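Local coordinates for guanine deaminase (Escherichia coli, PDB 6OHB), which catalyses the zinc-dependent hydrolytic deamination of guanine to xanthine and ammonia, the single step that opens guanine degradation, at residues A[76-81]-A[334-339]; A[81-86]-A[324-329]; A[87-92]-A[111-116]; A[297-302]-A[341-346]. One frame throughout, in Å; residues are numbered along the deposited sequence.

Interaction 1 of 4, residues A[76-81]-A[334-339]; sequences PGFVDT and FNMLQT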
# COMPACT_ATOMS: atom_id res chain seq x y z
N PRO A 76 -5.91 -18.10 12.07
CA PRO A 76 -4.73 -18.95 11.95
C PRO A 76 -3.54 -18.14 11.46
O PRO A 76 -3.70 -17.13 10.77
CB PRO A 76 -5.15 -20.01 10.93
CG PRO A 76 -6.64 -19.95 10.89
CD PRO A 76 -7.00 -18.53 11.17
N GLY A 77 -2.34 -18.59 11.83
CA GLY A 77 -1.14 -17.87 11.43
C GLY A 77 -1.03 -17.76 9.92
O GLY A 77 -1.41 -18.67 9.18
N PHE A 78 -0.55 -16.61 9.46
CA PHE A 78 -0.40 -16.40 8.03
C PHE A 78 0.75 -17.22 7.45
O PHE A 78 1.76 -17.48 8.12
CB PHE A 78 -0.20 -14.91 7.72
CG PHE A 78 -1.33 -14.05 8.20
CD1 PHE A 78 -2.64 -14.40 7.94
CD2 PHE A 78 -1.08 -12.89 8.93
CE1 PHE A 78 -3.69 -13.61 8.38
CE2 PHE A 78 -2.12 -12.10 9.37
CZ PHE A 78 -3.43 -12.47 9.10
N VAL A 79 0.60 -17.57 6.17
CA VAL A 79 1.52 -18.44 5.45
C VAL A 79 2.09 -17.63 4.28
O VAL A 79 1.37 -17.29 3.34
CB VAL A 79 0.82 -19.71 4.94
CG1 VAL A 79 1.81 -20.58 4.19
CG2 VAL A 79 0.19 -20.47 6.11
N ASP A 80 3.39 -17.36 4.34
CA ASP A 80 4.11 -16.57 3.35
C ASP A 80 4.90 -17.52 2.45
O ASP A 80 5.91 -18.08 2.88
CB ASP A 80 5.04 -15.58 4.05
CG ASP A 80 5.54 -14.48 3.13
OD1 ASP A 80 5.62 -14.69 1.90
OD2 ASP A 80 5.87 -13.39 3.66
N THR A 81 4.47 -17.65 1.19
CA THR A 81 4.99 -18.72 0.35
C THR A 81 6.21 -18.34 -0.50
O THR A 81 6.70 -19.19 -1.25
CB THR A 81 3.89 -19.26 -0.58
OG1 THR A 81 3.42 -18.21 -1.43
CG2 THR A 81 2.74 -19.84 0.24
N PHE A 334 6.59 -7.01 5.14
CA PHE A 334 6.41 -8.37 5.64
C PHE A 334 4.94 -8.72 5.86
O PHE A 334 4.64 -9.87 6.20
CB PHE A 334 7.13 -8.58 6.98
CG PHE A 334 8.62 -8.76 6.87
CD1 PHE A 334 9.46 -7.66 6.78
CD2 PHE A 334 9.17 -10.03 6.91
CE1 PHE A 334 10.84 -7.83 6.71
CE2 PHE A 334 10.54 -10.21 6.83
CZ PHE A 334 11.37 -9.11 6.73
N ASN A 335 4.04 -7.75 5.71
CA ASN A 335 2.67 -7.89 6.20
C ASN A 335 1.77 -8.53 5.15
O ASN A 335 1.69 -8.05 4.01
CB ASN A 335 2.12 -6.53 6.61
CG ASN A 335 0.82 -6.64 7.40
OD1 ASN A 335 -0.27 -6.65 6.82
ND2 ASN A 335 0.94 -6.75 8.72
N MET A 336 1.08 -9.59 5.56
CA MET A 336 0.20 -10.33 4.65
C MET A 336 -1.04 -9.52 4.28
O MET A 336 -1.53 -9.61 3.15
CB MET A 336 -0.19 -11.66 5.28
CG MET A 336 -1.03 -12.59 4.40
SD MET A 336 -0.22 -13.15 2.88
CE MET A 336 1.46 -13.42 3.44
N LEU A 337 -1.57 -8.73 5.22
CA LEU A 337 -2.75 -7.93 4.91
C LEU A 337 -2.45 -6.96 3.77
O LEU A 337 -3.25 -6.83 2.83
CB LEU A 337 -3.23 -7.18 6.16
CG LEU A 337 -3.59 -8.04 7.38
CD1 LEU A 337 -3.91 -7.15 8.58
CD2 LEU A 337 -4.75 -8.97 7.07
N GLN A 338 -1.31 -6.27 3.84
CA GLN A 338 -0.92 -5.36 2.78
C GLN A 338 -0.64 -6.12 1.48
O GLN A 338 -0.94 -5.61 0.39
CB GLN A 338 0.30 -4.55 3.22
CG GLN A 338 0.03 -3.72 4.46
CD GLN A 338 1.21 -2.85 4.86
OE1 GLN A 338 2.27 -3.35 5.23
NE2 GLN A 338 1.02 -1.54 4.79
N THR A 339 -0.07 -7.32 1.58
CA THR A 339 0.14 -8.15 0.38
C THR A 339 -1.18 -8.45 -0.31
O THR A 339 -1.29 -8.38 -1.54
CB THR A 339 0.86 -9.45 0.74
OG1 THR A 339 2.11 -9.14 1.38
CG2 THR A 339 1.14 -10.27 -0.51
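Met-336 and Phe-78 carry this buried contact, in which the first turn of helix 336-349 is laid against strand 73-84. Ahead of the helix, Asn-335 is the N-cap: its OD1 accepts from Gln-338 N at 3.2 Å, in the carbonyl plane and on a lone pair. Asn-335 O is gripped twice, by Thr-339 N at 3.1 Å and by Thr-339 OG1 at 2.9 Å, the two donors arriving from opposite faces of the carbonyl plane. These bonds cap the start of the helix and probably help set the direction in which Met-336 leaves the backbone. The Met-336 side chain sets off with CG anti to the backbone N (chi1 -176°), then bends at both following torsions. Its root and its end consequently meet different residues: CB lies 3.9 Å from Phe-78 CG, whereas the methyl CE reaches the strand backbone further along, 3.9 Å from Val-79 O and 4.1 Å from Asp-80 CA. An alanine here would keep the CB contact with Phe-78 but would probably leave a gap beside Val-79 O and Asp-80 where the thioether now packs. One residue on, Leu-337 adds a looser touch, CD2 standing 4.3 Å from CZ at the far end of the Phe-78 ring. The contact is therefore apolar across the two segments, while Asp-80 OD2 is hydrogen-bonded to Thr-326 OG1. Ala-363 of helix 356-363 touches both Phe-78 and Met-336, Met-391 of strand 388-391 packs on Phe-78 and Leu-337, and Phe-78 pairs through its backbone with Gly-134 and Thr-136.

Interaction 2 of 4, residues A[81-86]-A[324-329]; sequences THIHYP and MGTDIG. With ZN (zinc ion), chain E.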
# COMPACT_ATOMS: atom_id res chain seq x y z
N THR A 81 4.47 -17.65 1.19
CA THR A 81 4.99 -18.72 0.35
C THR A 81 6.21 -18.34 -0.50
O THR A 81 6.70 -19.19 -1.25
CB THR A 81 3.89 -19.26 -0.58
OG1 THR A 81 3.42 -18.21 -1.43
CG2 THR A 81 2.74 -19.84 0.24
N HIS A 82 6.73 -17.11 -0.38
CA HIS A 82 7.99 -16.76 -1.05
C HIS A 82 8.55 -15.50 -0.41
O HIS A 82 7.95 -14.43 -0.54
CB HIS A 82 7.80 -16.57 -2.56
CG HIS A 82 9.06 -16.19 -3.28
ND1 HIS A 82 10.10 -17.07 -3.49
CD2 HIS A 82 9.45 -15.02 -3.83
CE1 HIS A 82 11.07 -16.46 -4.15
NE2 HIS A 82 10.70 -15.21 -4.37
N ILE A 83 9.68 -15.63 0.27
CA ILE A 83 10.33 -14.49 0.91
C ILE A 83 11.83 -14.77 0.96
O ILE A 83 12.25 -15.91 1.13
CB ILE A 83 9.72 -14.23 2.31
CG1 ILE A 83 10.37 -13.01 2.97
CG2 ILE A 83 9.81 -15.48 3.19
CD1 ILE A 83 9.66 -12.56 4.24
N HIS A 84 12.63 -13.72 0.76
CA HIS A 84 14.09 -13.81 0.74
C HIS A 84 14.62 -13.32 2.09
O HIS A 84 14.49 -12.13 2.42
CB HIS A 84 14.67 -13.00 -0.43
CG HIS A 84 14.29 -13.50 -1.80
ND1 HIS A 84 15.17 -14.18 -2.62
CD2 HIS A 84 13.16 -13.34 -2.53
CE1 HIS A 84 14.59 -14.46 -3.77
NE2 HIS A 84 13.36 -13.97 -3.74
N TYR A 85 15.21 -14.23 2.88
CA TYR A 85 15.80 -13.86 4.17
C TYR A 85 16.90 -12.80 4.08
O TYR A 85 16.84 -11.83 4.86
CB TYR A 85 16.28 -15.14 4.87
CG TYR A 85 17.57 -15.06 5.68
CD1 TYR A 85 17.67 -14.24 6.80
CD2 TYR A 85 18.68 -15.82 5.33
CE1 TYR A 85 18.84 -14.17 7.54
CE2 TYR A 85 19.85 -15.77 6.07
CZ TYR A 85 19.93 -14.94 7.17
OH TYR A 85 21.10 -14.88 7.90
N PRO A 86 17.92 -12.91 3.21
CA PRO A 86 19.04 -11.96 3.28
C PRO A 86 18.83 -10.68 2.47
O PRO A 86 19.74 -10.25 1.75
CB PRO A 86 20.21 -12.77 2.73
CG PRO A 86 19.58 -13.63 1.69
CD PRO A 86 18.19 -13.97 2.22
N MET A 324 0.27 -16.88 -1.34
CA MET A 324 0.75 -15.50 -1.37
C MET A 324 2.17 -15.40 -0.84
O MET A 324 2.51 -16.00 0.19
CB MET A 324 -0.17 -14.59 -0.54
CG MET A 324 -1.64 -14.61 -0.94
SD MET A 324 -1.95 -14.08 -2.63
CE MET A 324 -1.18 -12.46 -2.63
N GLY A 325 3.01 -14.63 -1.53
CA GLY A 325 4.36 -14.35 -1.08
C GLY A 325 4.62 -12.86 -1.10
O GLY A 325 4.02 -12.11 -1.86
N THR A 326 5.51 -12.42 -0.21
CA THR A 326 5.90 -11.02 -0.14
C THR A 326 7.05 -10.59 -1.07
O THR A 326 7.12 -9.39 -1.39
CB THR A 326 6.26 -10.63 1.30
OG1 THR A 326 7.32 -11.47 1.78
CG2 THR A 326 5.05 -10.76 2.22
N ASP A 327 7.89 -11.52 -1.56
CA ASP A 327 9.23 -11.26 -2.13
C ASP A 327 9.91 -10.13 -1.38
O ASP A 327 10.38 -9.17 -1.98
CB ASP A 327 9.28 -11.05 -3.66
CG ASP A 327 10.46 -11.88 -4.31
OD1 ASP A 327 11.28 -12.35 -3.57
OD2 ASP A 327 10.72 -12.11 -5.48
N ILE A 328 9.93 -10.25 -0.05
CA ILE A 328 10.67 -9.27 0.74
C ILE A 328 12.08 -9.20 0.18
O ILE A 328 12.65 -10.21 -0.23
CB ILE A 328 10.64 -9.61 2.24
CG1 ILE A 328 9.42 -8.97 2.89
CG2 ILE A 328 11.91 -9.17 2.95
CD1 ILE A 328 9.57 -7.45 2.99
N GLY A 329 12.63 -7.99 0.17
CA GLY A 329 13.70 -7.63 -0.74
C GLY A 329 13.13 -6.69 -1.78
O GLY A 329 13.15 -5.46 -1.61
ZN ZN E . 11.98 -13.81 -5.03
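Metal coordination dominates the meeting of His-82 and His-84 with Asp-327. The zinc ion is bound by NE2 of His-82 at 2.0 Å, by NE2 of His-84 at 1.9 Å, and by both carboxylate oxygens of Asp-327, OD1 and OD2, each at 2.2 Å; His-237 supplies the remaining protein ligand. In the second shell, His-82 ND1 is hydrogen-bonded to His-235, which should help fix the rotation of the ring. Backbone hydrogen bonds tie the two segments as they run in nearly the same direction, 9° apart: Thr-81 N donates almost straight to Met-324 O (2.8 Å, 176°), and Asp-327 N donates to His-82 O (3.1 Å). Apolar packing lies beside the metal site, with CG1 of Ile-83, anti to its own backbone N (chi1 -178°), pressed to 3.5 Å from Ile-328 CB, tighter than usual for two carbons. The His-X-His pair at the end of the first barrel strand, answered by an aspartate just beyond strand 321-324, makes together with His-237 a single-zinc centre of the kind found in mononuclear members of the amidohydrolase superfamily, at the mouth of the TIM barrel.

Interaction 3 of 4, residues A[87-92]-A[111-116]; sequences QSEMVG and RRYEDL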
# COMPACT_ATOMS: atom_id res chain seq x y z
N GLN A 87 17.64 -10.08 2.54
CA GLN A 87 17.35 -8.92 1.70
C GLN A 87 16.53 -7.85 2.41
O GLN A 87 16.04 -6.93 1.73
CB GLN A 87 16.60 -9.37 0.44
CG GLN A 87 17.46 -10.12 -0.56
CD GLN A 87 16.69 -10.52 -1.79
OE1 GLN A 87 15.54 -10.10 -1.98
NE2 GLN A 87 17.30 -11.33 -2.65
N SER A 88 16.38 -7.92 3.73
CA SER A 88 15.51 -6.97 4.43
C SER A 88 15.99 -5.53 4.27
O SER A 88 15.18 -4.61 4.17
CB SER A 88 15.42 -7.35 5.91
OG SER A 88 14.88 -8.65 6.08
N GLU A 89 17.31 -5.32 4.24
CA GLU A 89 17.87 -3.98 4.22
C GLU A 89 17.97 -3.38 2.82
O GLU A 89 18.35 -2.21 2.69
CB GLU A 89 19.26 -3.98 4.87
CG GLU A 89 20.32 -4.75 4.10
CD GLU A 89 20.45 -6.20 4.55
OE1 GLU A 89 19.42 -6.85 4.79
OE2 GLU A 89 21.60 -6.68 4.67
N MET A 90 17.62 -4.14 1.78
CA MET A 90 17.85 -3.70 0.41
C MET A 90 17.09 -2.42 0.09
O MET A 90 15.86 -2.36 0.22
CB MET A 90 17.44 -4.81 -0.56
CG MET A 90 18.30 -4.87 -1.82
SD MET A 90 17.50 -5.76 -3.17
CE MET A 90 16.79 -7.13 -2.30
N VAL A 91 17.82 -1.40 -0.34
CA VAL A 91 17.25 -0.15 -0.82
C VAL A 91 17.60 -0.03 -2.30
O VAL A 91 18.79 -0.01 -2.66
CB VAL A 91 17.77 1.06 -0.03
CG1 VAL A 91 17.18 2.36 -0.60
CG2 VAL A 91 17.44 0.91 1.44
N GLY A 92 16.59 0.03 -3.15
CA GLY A 92 16.79 0.10 -4.58
C GLY A 92 16.56 1.49 -5.14
O GLY A 92 15.80 2.28 -4.59
N ARG A 111 25.66 -10.38 -0.55
CA ARG A 111 27.08 -10.61 -0.28
C ARG A 111 27.44 -10.38 1.18
O ARG A 111 28.33 -11.05 1.71
CB ARG A 111 27.93 -9.72 -1.18
N ARG A 112 26.75 -9.46 1.85
CA ARG A 112 27.07 -9.11 3.23
C ARG A 112 26.80 -10.25 4.20
O ARG A 112 27.22 -10.17 5.36
CB ARG A 112 26.29 -7.86 3.63
CG ARG A 112 26.22 -6.84 2.50
CD ARG A 112 25.12 -5.78 2.68
NE ARG A 112 25.10 -5.17 4.01
CZ ARG A 112 24.63 -3.94 4.25
NH1 ARG A 112 24.63 -3.45 5.48
NH2 ARG A 112 24.17 -3.21 3.24
N TYR A 113 26.12 -11.31 3.76
CA TYR A 113 25.73 -12.42 4.61
C TYR A 113 26.77 -13.54 4.65
O TYR A 113 26.47 -14.62 5.17
CB TYR A 113 24.36 -12.95 4.18
CG TYR A 113 23.25 -11.99 4.53
CD1 TYR A 113 22.98 -10.88 3.74
CD2 TYR A 113 22.49 -12.17 5.68
CE1 TYR A 113 21.98 -9.99 4.07
CE2 TYR A 113 21.48 -11.29 6.02
CZ TYR A 113 21.24 -10.19 5.21
OH TYR A 113 20.23 -9.31 5.55
N GLU A 114 27.97 -13.31 4.10
CA GLU A 114 29.08 -14.23 4.32
C GLU A 114 29.57 -14.17 5.76
O GLU A 114 30.07 -15.17 6.30
CB GLU A 114 30.22 -13.92 3.35
N ASP A 115 29.46 -13.01 6.39
CA ASP A 115 29.77 -12.84 7.81
C ASP A 115 28.72 -13.56 8.66
O ASP A 115 27.52 -13.38 8.46
CB ASP A 115 29.79 -11.34 8.14
CG ASP A 115 30.15 -11.05 9.59
OD1 ASP A 115 30.18 -9.85 9.94
OD2 ASP A 115 30.43 -11.99 10.37
N LEU A 116 29.17 -14.43 9.57
CA LEU A 116 28.15 -15.17 10.32
C LEU A 116 27.63 -14.41 11.53
O LEU A 116 26.49 -14.66 11.95
CB LEU A 116 28.64 -16.58 10.64
CG LEU A 116 27.77 -17.43 11.56
CD1 LEU A 116 27.59 -18.83 11.03
CD2 LEU A 116 28.64 -17.52 12.82
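The Tyr-113 ring receives Glu-89 at its hydroxyl edge: OE1 lies in the ring plane, while the carboxylate is turned 47° from that plane. The guanidinium of Arg-112 has Glu-89 OE2 over one face, 3.9 Å above it and offset toward the rim. One carboxylate thus meets two flat groups in different ways. Toward the tyrosine it acts as a true acceptor, Tyr-113 OH donating to the syn lone pair of Glu-89 OE1 at 2.7 Å. Toward the arginine the relation is one of charge alone: Glu-89 OE2 is 3.9 Å from Arg-112 NE, a long salt bridge, with no N-H pointing at the oxygen. Glu-89 reaches this place by a folded path, CG lying between its backbone N and carbonyl carbon (chi1 67°) and the chain bending again at chi2. The type I turn from Gln-87 to Met-90, closed by Met-90 N donating to Gln-87 O at 3.2 Å, places the glutamate at its corner. Both charged groups have further partners, since Tyr-118 hydrogen-bonds Glu-89 OE2 and Asn-405 of the second subunit hydrogen-bonds Arg-112 NH1. A glutamine in place of Glu-89 would probably leave the guanidinium without its countercharge and weaken the hold on the Tyr-113 hydroxyl. Gln-87, probably a substrate-binding residue, begins the same turn and is hydrogen-bonded through NE2 to Glu-110. The chemistry implies that a buried carboxylate has a tyrosine hydroxyl hydrogen-bonded to each of its oxygens, while the arginine probably adds electrostatic stabilisation rather than a directed bond.

Interaction 4 of 4, residues A[297-302]-A[341-346]; sequences FCPTSN and NEAYKV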
# COMPACT_ATOMS: atom_id res chain seq x y z
N PHE A 297 2.16 -16.31 -5.54
CA PHE A 297 1.68 -15.02 -6.04
C PHE A 297 2.27 -13.91 -5.17
O PHE A 297 2.03 -13.87 -3.96
CB PHE A 297 0.15 -15.04 -6.01
CG PHE A 297 -0.53 -13.79 -6.53
CD1 PHE A 297 0.15 -12.85 -7.28
CD2 PHE A 297 -1.88 -13.58 -6.26
CE1 PHE A 297 -0.50 -11.71 -7.74
CE2 PHE A 297 -2.52 -12.45 -6.71
CZ PHE A 297 -1.84 -11.51 -7.45
N CYS A 298 3.03 -13.00 -5.79
CA CYS A 298 3.67 -11.89 -5.09
C CYS A 298 3.32 -10.58 -5.78
O CYS A 298 4.10 -10.08 -6.62
CB CYS A 298 5.19 -12.05 -5.05
SG CYS A 298 5.85 -13.71 -4.82
N PRO A 299 2.19 -9.95 -5.43
CA PRO A 299 1.77 -8.76 -6.18
C PRO A 299 2.66 -7.55 -5.99
O PRO A 299 2.87 -6.78 -6.94
CB PRO A 299 0.34 -8.51 -5.68
CG PRO A 299 0.29 -9.18 -4.34
CD PRO A 299 1.17 -10.39 -4.46
N THR A 300 3.21 -7.35 -4.78
CA THR A 300 3.94 -6.12 -4.48
C THR A 300 5.19 -5.98 -5.34
O THR A 300 5.41 -4.95 -5.98
CB THR A 300 4.29 -6.07 -2.99
OG1 THR A 300 3.09 -6.12 -2.22
CG2 THR A 300 5.04 -4.79 -2.66
N SER A 301 6.04 -7.01 -5.35
CA SER A 301 7.23 -6.96 -6.18
C SER A 301 6.88 -6.99 -7.67
O SER A 301 7.57 -6.36 -8.48
CB SER A 301 8.18 -8.11 -5.83
OG SER A 301 7.87 -9.28 -6.55
N ASN A 302 5.80 -7.68 -8.05
CA ASN A 302 5.37 -7.64 -9.45
C ASN A 302 5.08 -6.21 -9.89
O ASN A 302 5.36 -5.83 -11.03
CB ASN A 302 4.13 -8.52 -9.67
CG ASN A 302 4.42 -10.01 -9.53
OD1 ASN A 302 5.57 -10.44 -9.41
ND2 ASN A 302 3.36 -10.80 -9.54
N ASN A 341 -3.88 -6.64 -0.03
CA ASN A 341 -4.31 -5.36 -0.62
C ASN A 341 -3.71 -5.16 -2.01
O ASN A 341 -4.42 -4.77 -2.96
CB ASN A 341 -3.90 -4.22 0.31
CG ASN A 341 -4.71 -2.96 0.08
OD1 ASN A 341 -5.91 -3.02 -0.16
ND2 ASN A 341 -4.05 -1.81 0.15
N GLU A 342 -2.42 -5.46 -2.17
CA GLU A 342 -1.79 -5.31 -3.48
C GLU A 342 -2.34 -6.32 -4.48
O GLU A 342 -2.54 -5.99 -5.66
CB GLU A 342 -0.27 -5.44 -3.37
CG GLU A 342 0.38 -4.41 -2.47
CD GLU A 342 0.26 -3.00 -3.02
OE1 GLU A 342 0.49 -2.80 -4.23
OE2 GLU A 342 -0.07 -2.08 -2.23
N ALA A 343 -2.61 -7.54 -4.02
CA ALA A 343 -3.24 -8.54 -4.88
C ALA A 343 -4.60 -8.06 -5.35
O ALA A 343 -4.97 -8.25 -6.51
CB ALA A 343 -3.36 -9.87 -4.15
N TYR A 344 -5.37 -7.44 -4.45
CA TYR A 344 -6.67 -6.90 -4.82
C TYR A 344 -6.53 -5.84 -5.91
O TYR A 344 -7.33 -5.81 -6.86
CB TYR A 344 -7.36 -6.33 -3.58
CG TYR A 344 -8.74 -5.79 -3.85
CD1 TYR A 344 -8.93 -4.47 -4.27
CD2 TYR A 344 -9.86 -6.59 -3.69
CE1 TYR A 344 -10.20 -3.97 -4.52
CE2 TYR A 344 -11.13 -6.11 -3.94
CZ TYR A 344 -11.30 -4.80 -4.36
OH TYR A 344 -12.57 -4.32 -4.60
N LYS A 345 -5.54 -4.95 -5.80
CA LYS A 345 -5.37 -3.95 -6.86
C LYS A 345 -4.96 -4.60 -8.19
O LYS A 345 -5.49 -4.23 -9.25
CB LYS A 345 -4.35 -2.88 -6.45
CG LYS A 345 -4.82 -2.00 -5.30
CD LYS A 345 -3.71 -1.07 -4.85
CE LYS A 345 -3.58 -1.06 -3.34
NZ LYS A 345 -2.18 -0.76 -2.95
N VAL A 346 -4.03 -5.55 -8.15
CA VAL A 346 -3.61 -6.24 -9.37
C VAL A 346 -4.81 -6.90 -10.06
O VAL A 346 -5.01 -6.78 -11.28
CB VAL A 346 -2.52 -7.27 -9.03
CG1 VAL A 346 -2.45 -8.37 -10.08
CG2 VAL A 346 -1.16 -6.58 -8.86
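Phe-297 and Val-346 approach from opposite directions where two segments of the TIM barrel meet, the end of strand 294-297 with the short helix 299-304 on one side and helix 336-349 on the other. The phenyl group extends with CG anti to the backbone N (chi1 -178°), which sends its far end toward the helix. Val-346 CG1 stands at the ring edge, near its plane and 4.1 Å from CZ, whereas Ala-343 CB comes in obliquely, 3.7 Å from CE2. One face of the same ring is overlaid toward its rim by Pro-299 CD, 3.8 Å above the plane. Pro-299 is thereby wedged between the aromatic ring and the helix: its CG lies 3.7 Å from Ala-343 CB, and its CB lies 4.0 Å from Val-346 CG2. The small Ala-343 probably allows this close approach: Pro-299 CG is 3.3 Å from Ala-343 N. Glu-342 directs its carboxylate to Lys-345 of its own turn and to Lys-345 of the second subunit, placing this helix at the dimer interface. Thr-300 slants across the stem of that glutamate, its OG1 only 3.2 Å from Glu-342 CG.

Interaction 2 holds the zinc ion, and the other three each touch it, at centre distances of 10, 14 and 13 Å for interactions 1, 3 and 4. Interaction 1 shares Thr-81 and strand 73-84 with it; Asp-80 OD2 lies 3.1 Å from Thr-326 OG1, a probable hydrogen bond linking the strand to the loop that bears Asp-327. Interaction 4 uses the same helix 336-349 as interaction 1 and joins interaction 2 through Gly-325 N and Phe-297 O, 2.7 Å apart. Interaction 3 includes Gln-87, which probably binds substrate; its OE1 is 3.3 Å from Gly-329 CA, and its side chain about 6 Å from the zinc ion. Interactions 3 and 4 do not touch, yet both reach the second subunit.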